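Local atomic coordinates of protein yciO (Escherichia coli, PDB entry 1K7J), a protein that is of unknown function but belongs to the SUA5 family and may bind double-stranded RNA. Residues 62-67 / 111-116; 83-88 / 185-190. All coordinates share one frame; numbering follows the deposited sequence.

Contacts 1 and 2 lie at two places along the same mixed sheet, their centres about 17 Å apart. Contact 1 joins the chain leading into strand 66-68 to the loop before strand 118-122. Contact 2 sets helix 83-90 against the loop that follows strand 183-186. Their segments alternate along the chain. Arg116, at the end of one segment of contact 1, reaches the strand end in contact 2. Its NH1 makes a salt bridge with Asp186 OD2 at 2.8 Å. Its NH2 lies 2.6 Å from Thr188 OG1, probably a hydrogen bond. The two contacts are therefore joined directly by one guanidinium group. No ligand marks an active site at either.

Contact 1 (62-67 / 111-116); sequences GHNFTL and LLQEKR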
ATOM      1  N   GLY A  62     -14.552   9.340   1.890  1.00 22.17           N
ATOM      2  CA  GLY A  62     -13.457  10.256   1.649  1.00 21.45           C
ATOM      3  C   GLY A  62     -12.102   9.651   1.944  1.00 20.15           C
ATOM      4  O   GLY A  62     -11.092  10.351   1.899  1.00 21.64           O
ATOM      5  N   HIS A  63     -12.069   8.356   2.251  1.00 18.96           N
ATOM      6  CA  HIS A  63     -10.803   7.704   2.546  1.00 16.92           C
ATOM      7  C   HIS A  63     -10.083   7.377   1.244  1.00 15.82           C
ATOM      8  O   HIS A  63     -10.659   6.809   0.315  1.00 15.99           O
ATOM      9  CB  HIS A  63     -11.017   6.432   3.366  1.00 16.98           C
ATOM     10  CG  HIS A  63      -9.798   5.990   4.113  1.00 17.48           C
ATOM     11  ND1 HIS A  63      -8.666   5.520   3.482  1.00 17.77           N
ATOM     12  CD2 HIS A  63      -9.520   5.985   5.438  1.00 17.54           C
ATOM     13  CE1 HIS A  63      -7.743   5.245   4.388  1.00 17.22           C
ATOM     14  NE2 HIS A  63      -8.236   5.518   5.581  1.00 18.82           N
ATOM     15  N   ASN A  64      -8.811   7.746   1.194  1.00 14.19           N
ATOM     16  CA  ASN A  64      -7.978   7.544   0.021  1.00 13.35           C
ATOM     17  C   ASN A  64      -7.491   6.122  -0.198  1.00 13.09           C
ATOM     18  O   ASN A  64      -7.341   5.342   0.746  1.00 12.94           O
ATOM     19  CB  ASN A  64      -6.748   8.450   0.107  1.00 13.17           C
ATOM     20  CG  ASN A  64      -7.074   9.905  -0.121  1.00 12.22           C
ATOM     21  OD1 ASN A  64      -7.221  10.347  -1.258  1.00 12.94           O
ATOM     22  ND2 ASN A  64      -7.195  10.662   0.962  1.00 12.59           N
ATOM     23  N   PHE A  65      -7.255   5.796  -1.464  1.00 12.37           N
ATOM     24  CA  PHE A  65      -6.686   4.508  -1.825  1.00 12.01           C
ATOM     25  C   PHE A  65      -5.198   4.761  -1.623  1.00 11.34           C
ATOM     26  O   PHE A  65      -4.797   5.872  -1.268  1.00 11.78           O
ATOM     27  CB  PHE A  65      -6.933   4.185  -3.299  1.00 12.90           C
ATOM     28  CG  PHE A  65      -8.249   3.529  -3.567  1.00 14.25           C
ATOM     29  CD1 PHE A  65      -8.475   2.214  -3.178  1.00 14.61           C
ATOM     30  CD2 PHE A  65      -9.264   4.221  -4.217  1.00 14.52           C
ATOM     31  CE1 PHE A  65      -9.695   1.596  -3.435  1.00 15.64           C
ATOM     32  CE2 PHE A  65     -10.485   3.613  -4.478  1.00 15.45           C
ATOM     33  CZ  PHE A  65     -10.699   2.298  -4.086  1.00 15.75           C
ATOM     34  N   THR A  66      -4.381   3.743  -1.850  1.00 10.70           N
ATOM     35  CA  THR A  66      -2.944   3.891  -1.704  1.00 10.17           C
ATOM     36  C   THR A  66      -2.251   3.316  -2.924  1.00  9.91           C
ATOM     37  O   THR A  66      -2.677   2.296  -3.461  1.00 10.36           O
ATOM     38  CB  THR A  66      -2.416   3.134  -0.465  1.00 10.46           C
ATOM     39  OG1 THR A  66      -2.988   3.697   0.721  1.00 10.94           O
ATOM     40  CG2 THR A  66      -0.893   3.234  -0.378  1.00 10.96           C
ATOM     41  N   LEU A  67      -1.214   3.997  -3.389  1.00  9.42           N
ATOM     42  CA  LEU A  67      -0.428   3.477  -4.494  1.00  9.13           C
ATOM     43  C   LEU A  67       0.896   3.109  -3.841  1.00  8.98           C
ATOM     44  O   LEU A  67       1.585   3.971  -3.289  1.00  8.68           O
ATOM     45  CB  LEU A  67      -0.211   4.525  -5.589  1.00  9.55           C
ATOM     46  CG  LEU A  67      -1.417   4.861  -6.475  1.00  9.83           C
ATOM     47  CD1 LEU A  67      -0.976   5.812  -7.574  1.00 10.86           C
ATOM     48  CD2 LEU A  67      -1.997   3.586  -7.086  1.00 10.42           C
ATOM     49  N   LEU A 111      -9.689   5.852  -8.978  1.00 13.20           N
ATOM     50  CA  LEU A 111      -8.845   5.645  -7.806  1.00 13.05           C
ATOM     51  C   LEU A 111      -8.582   6.925  -7.019  1.00 13.16           C
ATOM     52  O   LEU A 111      -8.047   6.877  -5.912  1.00 13.00           O
ATOM     53  CB  LEU A 111      -7.514   5.018  -8.224  1.00 12.93           C
ATOM     54  CG  LEU A 111      -7.628   3.652  -8.903  1.00 12.84           C
ATOM     55  CD1 LEU A 111      -6.240   3.149  -9.263  1.00 13.02           C
ATOM     56  CD2 LEU A 111      -8.335   2.670  -7.981  1.00 13.22           C
ATOM     57  N   LEU A 112      -8.966   8.063  -7.586  1.00 13.33           N
ATOM     58  CA  LEU A 112      -8.759   9.344  -6.925  1.00 13.83           C
ATOM     59  C   LEU A 112      -9.973   9.736  -6.098  1.00 14.34           C
ATOM     60  O   LEU A 112     -11.111   9.450  -6.477  1.00 14.66           O
ATOM     61  CB  LEU A 112      -8.461  10.428  -7.963  1.00 13.53           C
ATOM     62  CG  LEU A 112      -7.224  10.192  -8.836  1.00 13.46           C
ATOM     63  CD1 LEU A 112      -7.065  11.338  -9.823  1.00 14.51           C
ATOM     64  CD2 LEU A 112      -5.983  10.065  -7.959  1.00 13.50           C
ATOM     65  N   GLN A 113      -9.725  10.387  -4.965  1.00 14.92           N
ATOM     66  CA  GLN A 113     -10.803  10.811  -4.082  1.00 16.03           C
ATOM     67  C   GLN A 113     -11.756  11.691  -4.884  1.00 16.64           C
ATOM     68  O   GLN A 113     -11.344  12.665  -5.513  1.00 16.19           O
ATOM     69  CB  GLN A 113     -10.232  11.570  -2.881  1.00 17.07           C
ATOM     70  CG  GLN A 113     -11.081  11.458  -1.625  1.00 19.02           C
ATOM     71  CD  GLN A 113     -12.330  12.311  -1.687  1.00 19.94           C
ATOM     72  OE1 GLN A 113     -13.377  11.941  -1.155  1.00 20.95           O
ATOM     73  NE2 GLN A 113     -12.222  13.469  -2.324  1.00 20.31           N
ATOM     74  N   GLU A 114     -13.030  11.319  -4.864  1.00 17.63           N
ATOM     75  CA  GLU A 114     -14.080  12.015  -5.601  1.00 19.35           C
ATOM     76  C   GLU A 114     -14.002  13.538  -5.621  1.00 19.00           C
ATOM     77  O   GLU A 114     -14.070  14.153  -6.686  1.00 19.51           O
ATOM     78  CB  GLU A 114     -15.446  11.585  -5.058  1.00 21.07           C
ATOM     79  CG  GLU A 114     -15.599  11.800  -3.557  1.00 23.88           C
ATOM     80  CD  GLU A 114     -16.839  11.134  -2.989  1.00 25.84           C
ATOM     81  OE1 GLU A 114     -16.950   9.893  -3.095  1.00 26.10           O
ATOM     82  OE2 GLU A 114     -17.699  11.853  -2.432  1.00 26.73           O
ATOM     83  N   LYS A 115     -13.845  14.145  -4.449  1.00 18.91           N
ATOM     84  CA  LYS A 115     -13.809  15.598  -4.353  1.00 19.05           C
ATOM     85  C   LYS A 115     -12.431  16.248  -4.431  1.00 18.41           C
ATOM     86  O   LYS A 115     -12.241  17.226  -5.156  1.00 18.85           O
ATOM     87  CB  LYS A 115     -14.504  16.031  -3.058  1.00 19.90           C
ATOM     88  CG  LYS A 115     -14.731  17.528  -2.940  1.00 21.03           C
ATOM     89  CD  LYS A 115     -15.467  17.871  -1.652  1.00 21.75           C
ATOM     90  CE  LYS A 115     -15.751  19.361  -1.566  1.00 22.65           C
ATOM     91  NZ  LYS A 115     -14.499  20.163  -1.683  1.00 23.10           N
ATOM     92  N   ARG A 116     -11.471  15.703  -3.693  1.00 17.42           N
ATOM     93  CA  ARG A 116     -10.129  16.270  -3.652  1.00 16.27           C
ATOM     94  C   ARG A 116      -9.152  15.762  -4.721  1.00 15.14           C
ATOM     95  O   ARG A 116      -8.090  16.356  -4.924  1.00 15.16           O
ATOM     96  CB  ARG A 116      -9.544  16.051  -2.255  1.00 16.83           C
ATOM     97  CG  ARG A 116     -10.455  16.543  -1.125  1.00 17.21           C
ATOM     98  CD  ARG A 116      -9.645  16.783   0.128  1.00 18.02           C
ATOM     99  NE  ARG A 116      -8.563  17.717  -0.165  1.00 18.09           N
ATOM    100  CZ  ARG A 116      -7.324  17.606   0.297  1.00 18.05           C
ATOM    101  NH1 ARG A 116      -6.992  16.593   1.095  1.00 17.42           N
ATOM    102  NH2 ARG A 116      -6.409  18.496  -0.065  1.00 17.29           N
TER
HETATM  103  O   HOH W   1      -7.884   7.866  -3.394  1.00 12.05           O
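Phe65 and Leu111 meet where the loop 111-116 passes the chain leading into strand 66-68. This is within the mixed beta sheet of the YrdC-like fold, in which strand 66-68 runs between strands 140-144 and 118-122. Leu111 sets a methyl over one face of the Phe65 ring, offset toward the rim. The closest side-chain atoms there are Leu111 CD2 and Phe65 CD2, 4.2 Å apart. The same ring atom is also close to backbone: Phe65 CD2 is 3.4 Å from Leu111 O. Met50 of helix 47-57 and Leu141 of strand 140-144 each touch both side chains, so the pair is buried between helix and sheet.

The other half of the contact is more polar and more open. Asn64 and Gln113 cross at about a right angle, with their amide planes 71° apart. The methylene CB of Gln113 faces the end of Asn64. Gln113 CG stands roughly opposite the backbone N (chi1 -151°), which carries the chain toward Gly62. Gln113 CG lies 3.7 Å from Gly62 O. A bend at the next torsion brings the amide beside the Gly62 backbone, with Gln113 CD 4.1 Å from Gly62 CA. The positive phi of Gly62 suits a glycine. With an alanine in place of Gln113, the chain beyond CB goes, and the Gly62 backbone would probably lose the side chain packed along it.

No direct hydrogen bond joins the segments. A water does so instead. It accepts from Phe65 N at 2.9 Å and donates to Leu111 O at 2.7 Å. Within 62-67, His63 ND1 donates to Asn64 O at 3.0 Å, and that oxygen lies close to the plane of the imidazole.

Contact 2 (83-88 / 185-190); sequences NVAFRL and IDLTDD
The first turns of helix 83-90 lie beside the chain that leaves strand 183-186, with Val84 CA 6.1 Å from Asp190 CA and Ala85 CA 6.1 Å from Leu187 CA. No hydrogen bond crosses directly between the segments; side chains fill the gap. Leu187 is the central one. Its CG sits beside the backbone N (chi1 -65°), which points the branch at the helix; the two methyls meet different residues there. Leu187 CD1 meets Ala85 CB at 4.1 Å. Leu187 CD2 meets Leu88 CD1 at 4.0 Å, the two leucines crossing at a slant.

This is helix-on-sheet packing near one margin of the mixed beta sheet of the YrdC-like fold. Strand 183-186 runs parallel to strand 97-102 and antiparallel to the outermost strand 193-196. Phe99 and Leu101 of strand 97-102 also touch Leu187, as does Pro192, which reaches Leu88 too.

The loop is shaped by an Asx turn. Thr188 N donates to Asp186 OD1 at 2.8 Å, nearly along the C-O axis of the carboxylate. Thr188 OG1 donates to the same oxygen on its syn side. Two bonds thus grip Asp186 OD1. Asp189 and Asp190 then both take positive phi, and the chain comes back toward the helix.

Asp190 ends with its carboxylate alongside Val84. Its OD1 lies 3.6 Å from Val84 CB, while its OD2 faces Val84 CG2. The helix amino end would probably favour the negative charge, although Asp82, whose OD1 accepts from Ala85 N, brings a second carboxylate close to Asp190 OD1. A water ties the Asp190 carboxylate to the helix start, accepting from Val84 N at 3.0 Å and donating to Asp190 OD2 at 3.1 Å.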
ATOM      1  N   ASN A  83       7.888  21.657  -4.305  1.00 13.40           N
ATOM      2  CA  ASN A  83       9.066  21.805  -3.457  1.00 14.23           C
ATOM      3  C   ASN A  83       8.876  21.363  -2.010  1.00 13.53           C
ATOM      4  O   ASN A  83       9.684  20.602  -1.480  1.00 13.34           O
ATOM      5  CB  ASN A  83       9.553  23.257  -3.472  1.00 16.21           C
ATOM      6  CG  ASN A  83      10.829  23.449  -2.673  1.00 18.73           C
ATOM      7  OD1 ASN A  83      11.895  22.954  -3.052  1.00 20.02           O
ATOM      8  ND2 ASN A  83      10.727  24.159  -1.554  1.00 19.69           N
ATOM      9  N   VAL A  84       7.816  21.847  -1.372  1.00 13.06           N
ATOM     10  CA  VAL A  84       7.549  21.503   0.019  1.00 13.02           C
ATOM     11  C   VAL A  84       7.433  19.993   0.210  1.00 12.33           C
ATOM     12  O   VAL A  84       8.084  19.418   1.088  1.00 12.61           O
ATOM     13  CB  VAL A  84       6.258  22.190   0.519  1.00 13.62           C
ATOM     14  CG1 VAL A  84       5.862  21.640   1.880  1.00 14.13           C
ATOM     15  CG2 VAL A  84       6.481  23.696   0.617  1.00 14.23           C
ATOM     16  N   ALA A  85       6.616  19.355  -0.621  1.00 11.45           N
ATOM     17  CA  ALA A  85       6.414  17.914  -0.535  1.00 11.36           C
ATOM     18  C   ALA A  85       7.694  17.135  -0.820  1.00 11.54           C
ATOM     19  O   ALA A  85       8.013  16.172  -0.122  1.00 10.92           O
ATOM     20  CB  ALA A  85       5.321  17.484  -1.503  1.00 11.04           C
ATOM     21  N   PHE A  86       8.423  17.549  -1.851  1.00 11.67           N
ATOM     22  CA  PHE A  86       9.657  16.870  -2.222  1.00 12.37           C
ATOM     23  C   PHE A  86      10.676  16.853  -1.092  1.00 12.98           C
ATOM     24  O   PHE A  86      11.216  15.800  -0.748  1.00 13.11           O
ATOM     25  CB  PHE A  86      10.289  17.530  -3.445  1.00 12.69           C
ATOM     26  CG  PHE A  86      11.541  16.850  -3.910  1.00 14.07           C
ATOM     27  CD1 PHE A  86      11.485  15.589  -4.499  1.00 14.24           C
ATOM     28  CD2 PHE A  86      12.783  17.452  -3.731  1.00 14.97           C
ATOM     29  CE1 PHE A  86      12.651  14.937  -4.903  1.00 15.30           C
ATOM     30  CE2 PHE A  86      13.952  16.809  -4.131  1.00 15.49           C
ATOM     31  CZ  PHE A  86      13.885  15.550  -4.718  1.00 15.33           C
ATOM     32  N   ARG A  87      10.943  18.021  -0.518  1.00 13.76           N
ATOM     33  CA  ARG A  87      11.915  18.127   0.562  1.00 14.71           C
ATOM     34  C   ARG A  87      11.536  17.277   1.768  1.00 14.56           C
ATOM     35  O   ARG A  87      12.392  16.637   2.380  1.00 15.85           O
ATOM     36  CB  ARG A  87      12.074  19.586   0.987  1.00 16.74           C
ATOM     37  CG  ARG A  87      12.604  20.497  -0.104  1.00 19.07           C
ATOM     38  CD  ARG A  87      13.054  21.817   0.497  1.00 21.30           C
ATOM     39  NE  ARG A  87      14.133  21.606   1.459  1.00 22.85           N
ATOM     40  CZ  ARG A  87      14.500  22.486   2.384  1.00 23.81           C
ATOM     41  NH1 ARG A  87      13.874  23.652   2.485  1.00 24.51           N
ATOM     42  NH2 ARG A  87      15.493  22.196   3.216  1.00 24.49           N
ATOM     43  N   LEU A  88      10.254  17.262   2.108  1.00 13.45           N
ATOM     44  CA  LEU A  88       9.807  16.473   3.247  1.00 13.20           C
ATOM     45  C   LEU A  88       9.911  14.976   2.986  1.00 13.25           C
ATOM     46  O   LEU A  88      10.395  14.222   3.832  1.00 14.30           O
ATOM     47  CB  LEU A  88       8.367  16.846   3.612  1.00 13.05           C
ATOM     48  CG  LEU A  88       8.222  18.189   4.333  1.00 12.87           C
ATOM     49  CD1 LEU A  88       6.757  18.597   4.399  1.00 13.37           C
ATOM     50  CD2 LEU A  88       8.815  18.070   5.736  1.00 13.75           C
ATOM     51  N   ILE A 185       0.303  11.431   6.341  1.00  8.26           N
ATOM     52  CA  ILE A 185       0.483  12.876   6.292  1.00  8.64           C
ATOM     53  C   ILE A 185      -0.121  13.416   5.004  1.00  8.93           C
ATOM     54  O   ILE A 185       0.206  12.940   3.920  1.00  8.77           O
ATOM     55  CB  ILE A 185       1.980  13.264   6.282  1.00  8.87           C
ATOM     56  CG1 ILE A 185       2.713  12.635   7.470  1.00  9.75           C
ATOM     57  CG2 ILE A 185       2.115  14.789   6.313  1.00  9.69           C
ATOM     58  CD1 ILE A 185       2.251  13.129   8.821  1.00 10.32           C
ATOM     59  N   ASP A 186      -1.009  14.396   5.121  1.00  9.17           N
ATOM     60  CA  ASP A 186      -1.600  15.013   3.939  1.00  9.76           C
ATOM     61  C   ASP A 186      -0.651  16.164   3.617  1.00  9.66           C
ATOM     62  O   ASP A 186      -0.439  17.046   4.451  1.00  9.71           O
ATOM     63  CB  ASP A 186      -2.995  15.556   4.249  1.00 11.23           C
ATOM     64  CG  ASP A 186      -3.679  16.141   3.021  1.00 12.61           C
ATOM     65  OD1 ASP A 186      -3.000  16.828   2.228  1.00 13.89           O
ATOM     66  OD2 ASP A 186      -4.899  15.926   2.855  1.00 14.42           O
ATOM     67  N   LEU A 187      -0.072  16.148   2.422  1.00 10.25           N
ATOM     68  CA  LEU A 187       0.880  17.180   2.023  1.00 10.71           C
ATOM     69  C   LEU A 187       0.320  18.218   1.060  1.00 11.43           C
ATOM     70  O   LEU A 187       1.057  19.085   0.588  1.00 12.14           O
ATOM     71  CB  LEU A 187       2.120  16.530   1.400  1.00 10.57           C
ATOM     72  CG  LEU A 187       2.978  15.646   2.309  1.00 10.50           C
ATOM     73  CD1 LEU A 187       4.100  15.003   1.498  1.00 10.99           C
ATOM     74  CD2 LEU A 187       3.552  16.485   3.446  1.00 11.10           C
ATOM     75  N   THR A 188      -0.972  18.147   0.768  1.00 11.77           N
ATOM     76  CA  THR A 188      -1.568  19.106  -0.155  1.00 12.43           C
ATOM     77  C   THR A 188      -1.638  20.501   0.467  1.00 13.07           C
ATOM     78  O   THR A 188      -1.576  20.654   1.689  1.00 12.45           O
ATOM     79  CB  THR A 188      -2.979  18.661  -0.603  1.00 11.99           C
ATOM     80  OG1 THR A 188      -3.852  18.591   0.529  1.00 12.56           O
ATOM     81  CG2 THR A 188      -2.913  17.290  -1.280  1.00 11.91           C
ATOM     82  N   ASP A 189      -1.753  21.513  -0.391  1.00 13.79           N
ATOM     83  CA  ASP A 189      -1.819  22.909   0.039  1.00 14.82           C
ATOM     84  C   ASP A 189      -0.581  23.319   0.836  1.00 14.94           C
ATOM     85  O   ASP A 189      -0.616  24.291   1.594  1.00 15.04           O
ATOM     86  CB  ASP A 189      -3.080  23.149   0.876  1.00 15.82           C
ATOM     87  CG  ASP A 189      -4.353  22.907   0.088  1.00 16.76           C
ATOM     88  OD1 ASP A 189      -4.488  23.485  -1.010  1.00 17.49           O
ATOM     89  OD2 ASP A 189      -5.220  22.145   0.568  1.00 18.11           O
ATOM     90  N   ASP A 190       0.510  22.578   0.649  1.00 14.70           N
ATOM     91  CA  ASP A 190       1.775  22.831   1.339  1.00 14.86           C
ATOM     92  C   ASP A 190       1.596  23.013   2.832  1.00 13.94           C
ATOM     93  O   ASP A 190       2.368  23.722   3.489  1.00 14.36           O
ATOM     94  CB  ASP A 190       2.478  24.058   0.753  1.00 16.04           C
ATOM     95  CG  ASP A 190       3.027  23.795  -0.629  1.00 17.15           C
ATOM     96  OD1 ASP A 190       3.031  22.616  -1.044  1.00 17.34           O
ATOM     97  OD2 ASP A 190       3.461  24.756  -1.297  1.00 17.48           O
TER
HETATM   98  O   HOH W   2       6.111  24.004  -2.638  1.00 20.49           O